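Uncharacterized protein, cytosolic disulfide reductase DsbM (Pseudomonas aeruginosa PAO1, PDB 5HFI) probably acts as a cytosolic disulfide reductase of the DsbA-like thioredoxin family and binds glutathione at its active site. Local coordinates at residues Leu116-Arg121 and Leu137-Glu142; Pro181-Glu186 and Asp204-Phe209. All blocks are in the same frame, centred on the assembly; numbering follows the deposited sequence.

Contact 1 (Leu116-Arg121 and Leu137-Glu142)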
ATOM      1  N   LEU A 116      -5.627  -2.179  -1.497  1.00 11.13           N
ATOM      2  CA  LEU A 116      -4.348  -2.087  -0.797  1.00  7.24           C
ATOM      3  C   LEU A 116      -4.515  -2.380   0.688  1.00  6.92           C
ATOM      4  O   LEU A 116      -3.730  -3.138   1.270  1.00  8.23           O
ATOM      5  CB  LEU A 116      -3.724  -0.704  -1.001  1.00  7.63           C
ATOM      6  CG  LEU A 116      -2.444  -0.422  -0.207  1.00  8.32           C
ATOM      7  CD1 LEU A 116      -1.327  -1.380  -0.610  1.00  8.36           C
ATOM      8  CD2 LEU A 116      -1.992   1.027  -0.372  1.00  9.55           C
ATOM      9  N   ALA A 117      -5.536  -1.789   1.317  1.00  7.42           N
ATOM     10  CA  ALA A 117      -5.784  -2.045   2.733  1.00  9.00           C
ATOM     11  C   ALA A 117      -6.079  -3.519   2.986  1.00  8.73           C
ATOM     12  O   ALA A 117      -5.635  -4.086   3.992  1.00  7.71           O
ATOM     13  CB  ALA A 117      -6.941  -1.177   3.230  1.00  9.53           C
ATOM     14  N   ARG A 118      -6.836  -4.153   2.085  1.00  9.15           N
ATOM     15  CA  ARG A 118      -7.151  -5.571   2.248  1.00  8.29           C
ATOM     16  C   ARG A 118      -5.911  -6.436   2.058  1.00  8.12           C
ATOM     17  O   ARG A 118      -5.719  -7.423   2.780  1.00  8.05           O
ATOM     18  CB  ARG A 118      -8.241  -5.984   1.261  1.00  8.84           C
ATOM     19  CG  ARG A 118      -8.685  -7.436   1.405  1.00  9.32           C
ATOM     20  CD  ARG A 118      -9.409  -7.661   2.727  1.00 13.36           C
ATOM     21  NE  ARG A 118      -9.652  -9.077   2.994  1.00 14.12           N
ATOM     22  CZ  ARG A 118      -8.825  -9.864   3.676  1.00 17.14           C
ATOM     23  NH1 ARG A 118      -7.689  -9.380   4.162  1.00 11.59           N
ATOM     24  NH2 ARG A 118      -9.132 -11.140   3.872  1.00 15.06           N
ATOM     25  N   ILE A 119      -5.071  -6.086   1.077  1.00  6.35           N
ATOM     26  CA  ILE A 119      -3.824  -6.810   0.842  1.00  6.35           C
ATOM     27  C   ILE A 119      -2.941  -6.762   2.082  1.00 11.25           C
ATOM     28  O   ILE A 119      -2.357  -7.774   2.494  1.00  7.24           O
ATOM     29  CB  ILE A 119      -3.093  -6.232  -0.385  1.00  6.49           C
ATOM     30  CG1 ILE A 119      -3.727  -6.725  -1.686  1.00 12.57           C
ATOM     31  CG2 ILE A 119      -1.605  -6.573  -0.351  1.00  8.67           C
ATOM     32  CD1 ILE A 119      -3.185  -6.026  -2.925  1.00 12.81           C
ATOM     33  N   GLN A 120      -2.825  -5.580   2.691  1.00  6.91           N
ATOM     34  CA  GLN A 120      -1.967  -5.436   3.862  1.00  9.09           C
ATOM     35  C   GLN A 120      -2.507  -6.235   5.039  1.00  7.49           C
ATOM     36  O   GLN A 120      -1.734  -6.831   5.796  1.00  9.34           O
ATOM     37  CB  GLN A 120      -1.818  -3.961   4.230  1.00  7.94           C
ATOM     38  CG  GLN A 120      -1.057  -3.146   3.195  1.00 16.56           C
ATOM     39  CD  GLN A 120      -1.293  -1.657   3.343  1.00 18.09           C
ATOM     40  OE1 GLN A 120      -2.404  -1.220   3.648  1.00 12.76           O
ATOM     41  NE2 GLN A 120      -0.252  -0.867   3.116  1.00 10.09           N
ATOM     42  N   ARG A 121      -3.832  -6.267   5.206  1.00 11.09           N
ATOM     43  CA  ARG A 121      -4.418  -7.112   6.241  1.00  8.65           C
ATOM     44  C   ARG A 121      -4.147  -8.588   5.968  1.00  8.42           C
ATOM     45  O   ARG A 121      -3.816  -9.345   6.887  1.00  9.42           O
ATOM     46  CB  ARG A 121      -5.922  -6.852   6.352  1.00  8.80           C
ATOM     47  CG  ARG A 121      -6.283  -5.494   6.938  1.00 25.30           C
ATOM     48  CD  ARG A 121      -7.789  -5.365   7.137  1.00 26.52           C
ATOM     49  NE  ARG A 121      -8.128  -4.299   8.076  1.00 34.00           N
ATOM     50  CZ  ARG A 121      -8.600  -3.109   7.721  1.00 44.14           C
ATOM     51  NH1 ARG A 121      -8.795  -2.825   6.439  1.00 43.78           N
ATOM     52  NH2 ARG A 121      -8.880  -2.200   8.647  1.00 45.04           N
ATOM     53  N   LEU A 137      -6.657 -13.141  -6.150  1.00  7.95           N
ATOM     54  CA  LEU A 137      -7.983 -13.333  -6.728  1.00  9.05           C
ATOM     55  C   LEU A 137      -9.020 -13.579  -5.641  1.00  9.36           C
ATOM     56  O   LEU A 137     -10.163 -13.122  -5.749  1.00 11.16           O
ATOM     57  CB  LEU A 137      -7.958 -14.492  -7.726  1.00  8.58           C
ATOM     58  CG  LEU A 137      -7.628 -14.186  -9.194  1.00 15.10           C
ATOM     59  CD1 LEU A 137      -6.407 -13.294  -9.338  1.00 22.59           C
ATOM     60  CD2 LEU A 137      -7.425 -15.484  -9.967  1.00 16.08           C
ATOM     61  N   GLU A 138      -8.632 -14.293  -4.583  1.00  8.88           N
ATOM     62  CA  GLU A 138      -9.528 -14.511  -3.453  1.00 12.85           C
ATOM     63  C   GLU A 138      -9.865 -13.198  -2.758  1.00 11.60           C
ATOM     64  O   GLU A 138     -11.016 -12.970  -2.368  1.00 11.64           O
ATOM     65  CB  GLU A 138      -8.893 -15.497  -2.473  1.00 19.31           C
ATOM     66  CG  GLU A 138      -9.695 -15.739  -1.206  1.00 25.28           C
ATOM     67  CD  GLU A 138      -8.947 -16.601  -0.203  1.00 33.35           C
ATOM     68  OE1 GLU A 138      -9.340 -16.612   0.982  1.00 40.02           O
ATOM     69  OE2 GLU A 138      -7.966 -17.266  -0.600  1.00 29.61           O
ATOM     70  N   LEU A 139      -8.871 -12.321  -2.593  1.00  9.40           N
ATOM     71  CA  LEU A 139      -9.131 -11.018  -1.990  1.00 10.03           C
ATOM     72  C   LEU A 139     -10.042 -10.177  -2.871  1.00  8.46           C
ATOM     73  O   LEU A 139     -10.952  -9.506  -2.369  1.00 10.07           O
ATOM     74  CB  LEU A 139      -7.815 -10.286  -1.728  1.00 11.02           C
ATOM     75  CG  LEU A 139      -6.845 -10.947  -0.746  1.00 13.31           C
ATOM     76  CD1 LEU A 139      -5.642 -10.038  -0.512  1.00 11.32           C
ATOM     77  CD2 LEU A 139      -7.543 -11.266   0.568  1.00 12.85           C
ATOM     78  N   GLY A 140      -9.809 -10.188  -4.185  1.00  7.88           N
ATOM     79  CA  GLY A 140     -10.689  -9.453  -5.080  1.00 12.58           C
ATOM     80  C   GLY A 140     -12.117  -9.963  -5.030  1.00 16.19           C
ATOM     81  O   GLY A 140     -13.070  -9.179  -5.061  1.00 12.25           O
ATOM     82  N   ALA A 141     -12.283 -11.283  -4.936  1.00 11.95           N
ATOM     83  CA  ALA A 141     -13.623 -11.848  -4.832  1.00 15.34           C
ATOM     84  C   ALA A 141     -14.265 -11.527  -3.488  1.00 14.29           C
ATOM     85  O   ALA A 141     -15.494 -11.431  -3.399  1.00 15.03           O
ATOM     86  CB  ALA A 141     -13.577 -13.358  -5.059  1.00 11.73           C
ATOM     87  N   GLU A 142     -13.459 -11.361  -2.434  1.00 14.37           N
ATOM     88  CA  GLU A 142     -14.005 -10.931  -1.150  1.00 16.71           C
ATOM     89  C   GLU A 142     -14.593  -9.529  -1.247  1.00 15.46           C
ATOM     90  O   GLU A 142     -15.626  -9.236  -0.633  1.00 15.37           O
ATOM     91  CB  GLU A 142     -12.928 -10.971  -0.066  1.00 22.19           C
ATOM     92  CG  GLU A 142     -12.623 -12.350   0.481  1.00 35.23           C
ATOM     93  CD  GLU A 142     -11.784 -12.293   1.746  1.00 40.78           C
ATOM     94  OE1 GLU A 142     -11.831 -11.259   2.445  1.00 34.71           O
ATOM     95  OE2 GLU A 142     -11.076 -13.281   2.039  1.00 44.43           O
TER

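Contact 2 (Pro181-Glu186 and Asp204-Phe209)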
ATOM      1  N   PRO A 181       6.432   5.287   3.398  1.00 14.50           N
ATOM      2  CA  PRO A 181       5.381   6.043   2.711  1.00 12.75           C
ATOM      3  C   PRO A 181       5.822   7.454   2.351  1.00 15.01           C
ATOM      4  O   PRO A 181       6.631   8.030   3.072  1.00 17.84           O
ATOM      5  CB  PRO A 181       4.254   6.102   3.745  1.00 14.76           C
ATOM      6  CG  PRO A 181       4.930   5.924   5.047  1.00 13.49           C
ATOM      7  CD  PRO A 181       6.088   5.023   4.801  1.00 14.17           C
ATOM      8  N   THR A 182       5.296   8.000   1.257  1.00 11.85           N
ATOM      9  CA  THR A 182       5.505   9.402   0.911  1.00 14.22           C
ATOM     10  C   THR A 182       4.187   9.980   0.423  1.00 14.93           C
ATOM     11  O   THR A 182       3.571   9.433  -0.497  1.00 10.82           O
ATOM     12  CB  THR A 182       6.593   9.567  -0.157  1.00 14.47           C
ATOM     13  OG1 THR A 182       7.856   9.126   0.362  1.00 16.94           O
ATOM     14  CG2 THR A 182       6.710  11.024  -0.581  1.00 16.99           C
ATOM     15  N   PHE A 183       3.752  11.071   1.048  1.00 10.78           N
ATOM     16  CA  PHE A 183       2.551  11.794   0.653  1.00 14.03           C
ATOM     17  C   PHE A 183       2.938  13.151   0.084  1.00 14.18           C
ATOM     18  O   PHE A 183       3.774  13.858   0.656  1.00 15.64           O
ATOM     19  CB  PHE A 183       1.601  11.999   1.838  1.00 11.84           C
ATOM     20  CG  PHE A 183       0.849  10.764   2.247  1.00 11.65           C
ATOM     21  CD1 PHE A 183      -0.292  10.377   1.566  1.00 14.59           C
ATOM     22  CD2 PHE A 183       1.264  10.009   3.332  1.00 17.17           C
ATOM     23  CE1 PHE A 183      -1.000   9.249   1.949  1.00 19.13           C
ATOM     24  CE2 PHE A 183       0.559   8.879   3.721  1.00 14.13           C
ATOM     25  CZ  PHE A 183      -0.572   8.500   3.027  1.00 15.04           C
ATOM     26  N   ALA A 184       2.319  13.521  -1.034  1.00 12.38           N
ATOM     27  CA  ALA A 184       2.575  14.814  -1.653  1.00 14.66           C
ATOM     28  C   ALA A 184       1.254  15.429  -2.083  1.00 18.43           C
ATOM     29  O   ALA A 184       0.427  14.757  -2.705  1.00 18.01           O
ATOM     30  CB  ALA A 184       3.522  14.686  -2.851  1.00 14.52           C
ATOM     31  N   LEU A 185       1.062  16.701  -1.749  1.00 15.01           N
ATOM     32  CA  LEU A 185      -0.164  17.424  -2.056  1.00 16.46           C
ATOM     33  C   LEU A 185       0.052  18.275  -3.300  1.00 23.76           C
ATOM     34  O   LEU A 185       1.029  19.026  -3.379  1.00 20.44           O
ATOM     35  CB  LEU A 185      -0.575  18.301  -0.871  1.00 23.46           C
ATOM     36  CG  LEU A 185      -2.052  18.631  -0.662  1.00 29.45           C
ATOM     37  CD1 LEU A 185      -2.896  17.366  -0.653  1.00 24.96           C
ATOM     38  CD2 LEU A 185      -2.231  19.400   0.639  1.00 29.61           C
ATOM     39  N   GLU A 186      -0.849  18.152  -4.272  1.00 18.39           N
ATOM     40  CA  GLU A 186      -0.773  18.922  -5.507  1.00 20.79           C
ATOM     41  C   GLU A 186      -1.887  19.957  -5.541  1.00 24.19           C
ATOM     42  O   GLU A 186      -3.066  19.612  -5.410  1.00 28.48           O
ATOM     43  CB  GLU A 186      -0.862  18.026  -6.744  1.00 28.66           C
ATOM     44  CG  GLU A 186      -0.714  18.817  -8.040  1.00 38.43           C
ATOM     45  CD  GLU A 186      -0.822  17.960  -9.285  1.00 46.53           C
ATOM     46  OE1 GLU A 186      -1.501  16.912  -9.236  1.00 45.35           O
ATOM     47  OE2 GLU A 186      -0.231  18.341 -10.318  1.00 54.01           O
ATOM     48  N   ASP A 204      -6.741  11.276  12.995  1.00 15.62           N
ATOM     49  CA  ASP A 204      -7.637  12.418  13.149  1.00 16.03           C
ATOM     50  C   ASP A 204      -6.901  13.736  12.924  1.00 15.46           C
ATOM     51  O   ASP A 204      -7.442  14.653  12.294  1.00 15.85           O
ATOM     52  CB  ASP A 204      -8.287  12.395  14.531  1.00 20.21           C
ATOM     53  CG  ASP A 204      -9.226  11.217  14.714  1.00 31.51           C
ATOM     54  OD1 ASP A 204      -9.255  10.643  15.823  1.00 34.03           O
ATOM     55  OD2 ASP A 204      -9.938  10.865  13.749  1.00 34.19           O
ATOM     56  N   ASP A 205      -5.679  13.855  13.454  1.00 15.00           N
ATOM     57  CA  ASP A 205      -4.830  15.001  13.131  1.00 14.82           C
ATOM     58  C   ASP A 205      -4.630  15.112  11.625  1.00 17.82           C
ATOM     59  O   ASP A 205      -4.719  16.203  11.049  1.00 14.30           O
ATOM     60  CB  ASP A 205      -3.472  14.865  13.825  1.00 14.85           C
ATOM     61  CG  ASP A 205      -3.474  15.379  15.249  1.00 27.99           C
ATOM     62  OD1 ASP A 205      -4.564  15.569  15.828  1.00 27.30           O
ATOM     63  OD2 ASP A 205      -2.368  15.584  15.794  1.00 30.26           O
ATOM     64  N   TRP A 206      -4.353  13.978  10.977  1.00 14.97           N
ATOM     65  CA  TRP A 206      -4.089  13.956   9.542  1.00 13.70           C
ATOM     66  C   TRP A 206      -5.302  14.420   8.744  1.00 13.16           C
ATOM     67  O   TRP A 206      -5.174  15.232   7.821  1.00 13.52           O
ATOM     68  CB  TRP A 206      -3.660  12.540   9.145  1.00 12.11           C
ATOM     69  CG  TRP A 206      -3.457  12.280   7.682  1.00 12.64           C
ATOM     70  CD1 TRP A 206      -4.279  11.565   6.855  1.00 14.94           C
ATOM     71  CD2 TRP A 206      -2.341  12.690   6.880  1.00 13.12           C
ATOM     72  NE1 TRP A 206      -3.751  11.521   5.588  1.00 13.06           N
ATOM     73  CE2 TRP A 206      -2.564  12.203   5.576  1.00 16.76           C
ATOM     74  CE3 TRP A 206      -1.184  13.433   7.134  1.00 14.70           C
ATOM     75  CZ2 TRP A 206      -1.670  12.432   4.530  1.00 22.52           C
ATOM     76  CZ3 TRP A 206      -0.296  13.658   6.093  1.00 22.24           C
ATOM     77  CH2 TRP A 206      -0.547  13.161   4.808  1.00 22.26           C
ATOM     78  N   ARG A 207      -6.491  13.918   9.088  1.00 13.79           N
ATOM     79  CA  ARG A 207      -7.700  14.351   8.396  1.00 14.90           C
ATOM     80  C   ARG A 207      -7.919  15.851   8.562  1.00 17.70           C
ATOM     81  O   ARG A 207      -8.210  16.557   7.588  1.00 16.33           O
ATOM     82  CB  ARG A 207      -8.905  13.565   8.911  1.00 16.02           C
ATOM     83  CG  ARG A 207     -10.155  13.727   8.066  1.00 17.65           C
ATOM     84  CD  ARG A 207     -11.376  13.133   8.754  1.00 22.32           C
ATOM     85  NE  ARG A 207     -11.288  11.683   8.892  1.00 26.33           N
ATOM     86  CZ  ARG A 207     -11.002  11.058  10.029  1.00 29.64           C
ATOM     87  NH1 ARG A 207     -10.772  11.762  11.131  1.00 29.91           N
ATOM     88  NH2 ARG A 207     -10.948   9.731  10.066  1.00 29.46           N
ATOM     89  N   ALA A 208      -7.757  16.360   9.786  1.00 15.95           N
ATOM     90  CA  ALA A 208      -7.937  17.789  10.026  1.00 17.17           C
ATOM     91  C   ALA A 208      -6.896  18.610   9.278  1.00 16.85           C
ATOM     92  O   ALA A 208      -7.198  19.694   8.766  1.00 18.06           O
ATOM     93  CB  ALA A 208      -7.876  18.078  11.525  1.00 18.01           C
ATOM     94  N   PHE A 209      -5.661  18.110   9.204  1.00 15.63           N
ATOM     95  CA  PHE A 209      -4.632  18.813   8.449  1.00 15.75           C
ATOM     96  C   PHE A 209      -5.019  18.941   6.981  1.00 16.05           C
ATOM     97  O   PHE A 209      -4.876  20.017   6.386  1.00 17.22           O
ATOM     98  CB  PHE A 209      -3.291  18.093   8.598  1.00 14.79           C
ATOM     99  CG  PHE A 209      -2.203  18.650   7.728  1.00 17.63           C
ATOM    100  CD1 PHE A 209      -1.473  19.755   8.133  1.00 21.47           C
ATOM    101  CD2 PHE A 209      -1.903  18.063   6.508  1.00 20.19           C
ATOM    102  CE1 PHE A 209      -0.468  20.268   7.336  1.00 28.26           C
ATOM    103  CE2 PHE A 209      -0.901  18.574   5.707  1.00 24.14           C
ATOM    104  CZ  PHE A 209      -0.182  19.677   6.122  1.00 25.02           C
TER

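Contact 1 (Leu116-Arg121 and Leu137-Glu142)
Glu142 OE1 is gripped by two nitrogens of one arginine: Arg118 NE and Arg118 NH2 each donate to it at 3.1 Å. The guanidinium presents its NE side, and OE1 lies in its plane, so both N-H bonds point at the same oxygen, though neither is straight. The carboxylate is turned 45° from that plane. Both donors reach OE1 from the same face of the carboxylate, NH2 on the syn side and NE from higher above. A weak third bond joins Arg118 NH2 to Glu142 OE2 at 3.4 Å. Arg118 NH1 forms a further salt bridge with Glu126, so two carboxylates, of Glu142 and Glu126, hold the cation, which should limit its rotation. Arginine suits this place because its nitrogens can serve two carboxylates while the flat face of the group packs against a methyl.

That face is taken by Leu139, whose CD2 sits over the guanidinium centre, 3.6 Å from Arg118 CZ. Arg118 reaches this spot by running out with CG anti to the backbone N (chi1 -177°) and then bending at chi2. The other branch of Leu139 serves the apolar side: CD1 lies 3.9 Å from Ile119 CA and 4.0 Å from Ile119 CG1. A forked leucine can thus pack one methyl on the cation and the other on the isoleucine, crossing both side chains at about a right angle. The helix axes stay 10.4 Å apart at an angle of 127°, a spacing bridged by side chains.

Helix 133-142 packs here against the Arg118 and Ile119 side of helix 112-124. Ile119 also touches Pro98, Ala101 and Val102 of helix 96-109. Leu116 packs on strand 8-13 and helix 24-30, and Gln120 on helices 24-30 and 18-22.

Contact 2 (Pro181-Glu186 and Asp204-Phe209)
One face of the Phe183 ring is covered by the benzo edge of Trp206, whose CZ2 stands 3.7 Å above the phenyl plane, over its centre. Neighbouring Trp206 CH2 comes within 3.8 Å of Phe183 CG. The pair is an edge-to-face stack, tilted well short of perpendicular: the planes meet at 53°, and the phenyl and six-membered indole centroids are 4.8 Å apart. Phe183 also stacks with Tyr11 of strand 8-13, and Tyr199 meets Trp206 edge-to-face, so the two rings belong to a larger aromatic cluster.

Trp206 chi1 (175°) sets the indole opposite the backbone N, carrying it from the helix to the strand. Its length suits a separation of 11.3 Å between the CA atoms of Phe183 and Trp206. Phenylalanine suits its place because its ring face can receive the C-H edge of the indole. Leu26 and Ala30 of helix 24-30 pack against the indole too.

This is a helix laid on one face of a thioredoxin-fold sheet. Strand 182-186 pairs antiparallel with 8-13 and follows the cis-proline loop characteristic of the fold; Pro181, preceded by the cis peptide, touches the bound glutathione.

Contact 1 joins two helices of the helical part of the chain and is only partly buried, whereas contact 2 ties a strand of the sheet to the C-terminal helix through two buried rings. Their chemistry follows: the first puts an ion pair at its more exposed side over an aliphatic interior, while the second is carried by aromatic packing alone. They share no element and lie on opposite sides of the chain's centre, with centres about 24 Å apart, yet helix 112-124 of contact 1 touches strand 8-13 through Leu116, and the strand of contact 2 does so through Phe183, among others. Contact 2 alone includes a glutathione-pocket residue, Pro181.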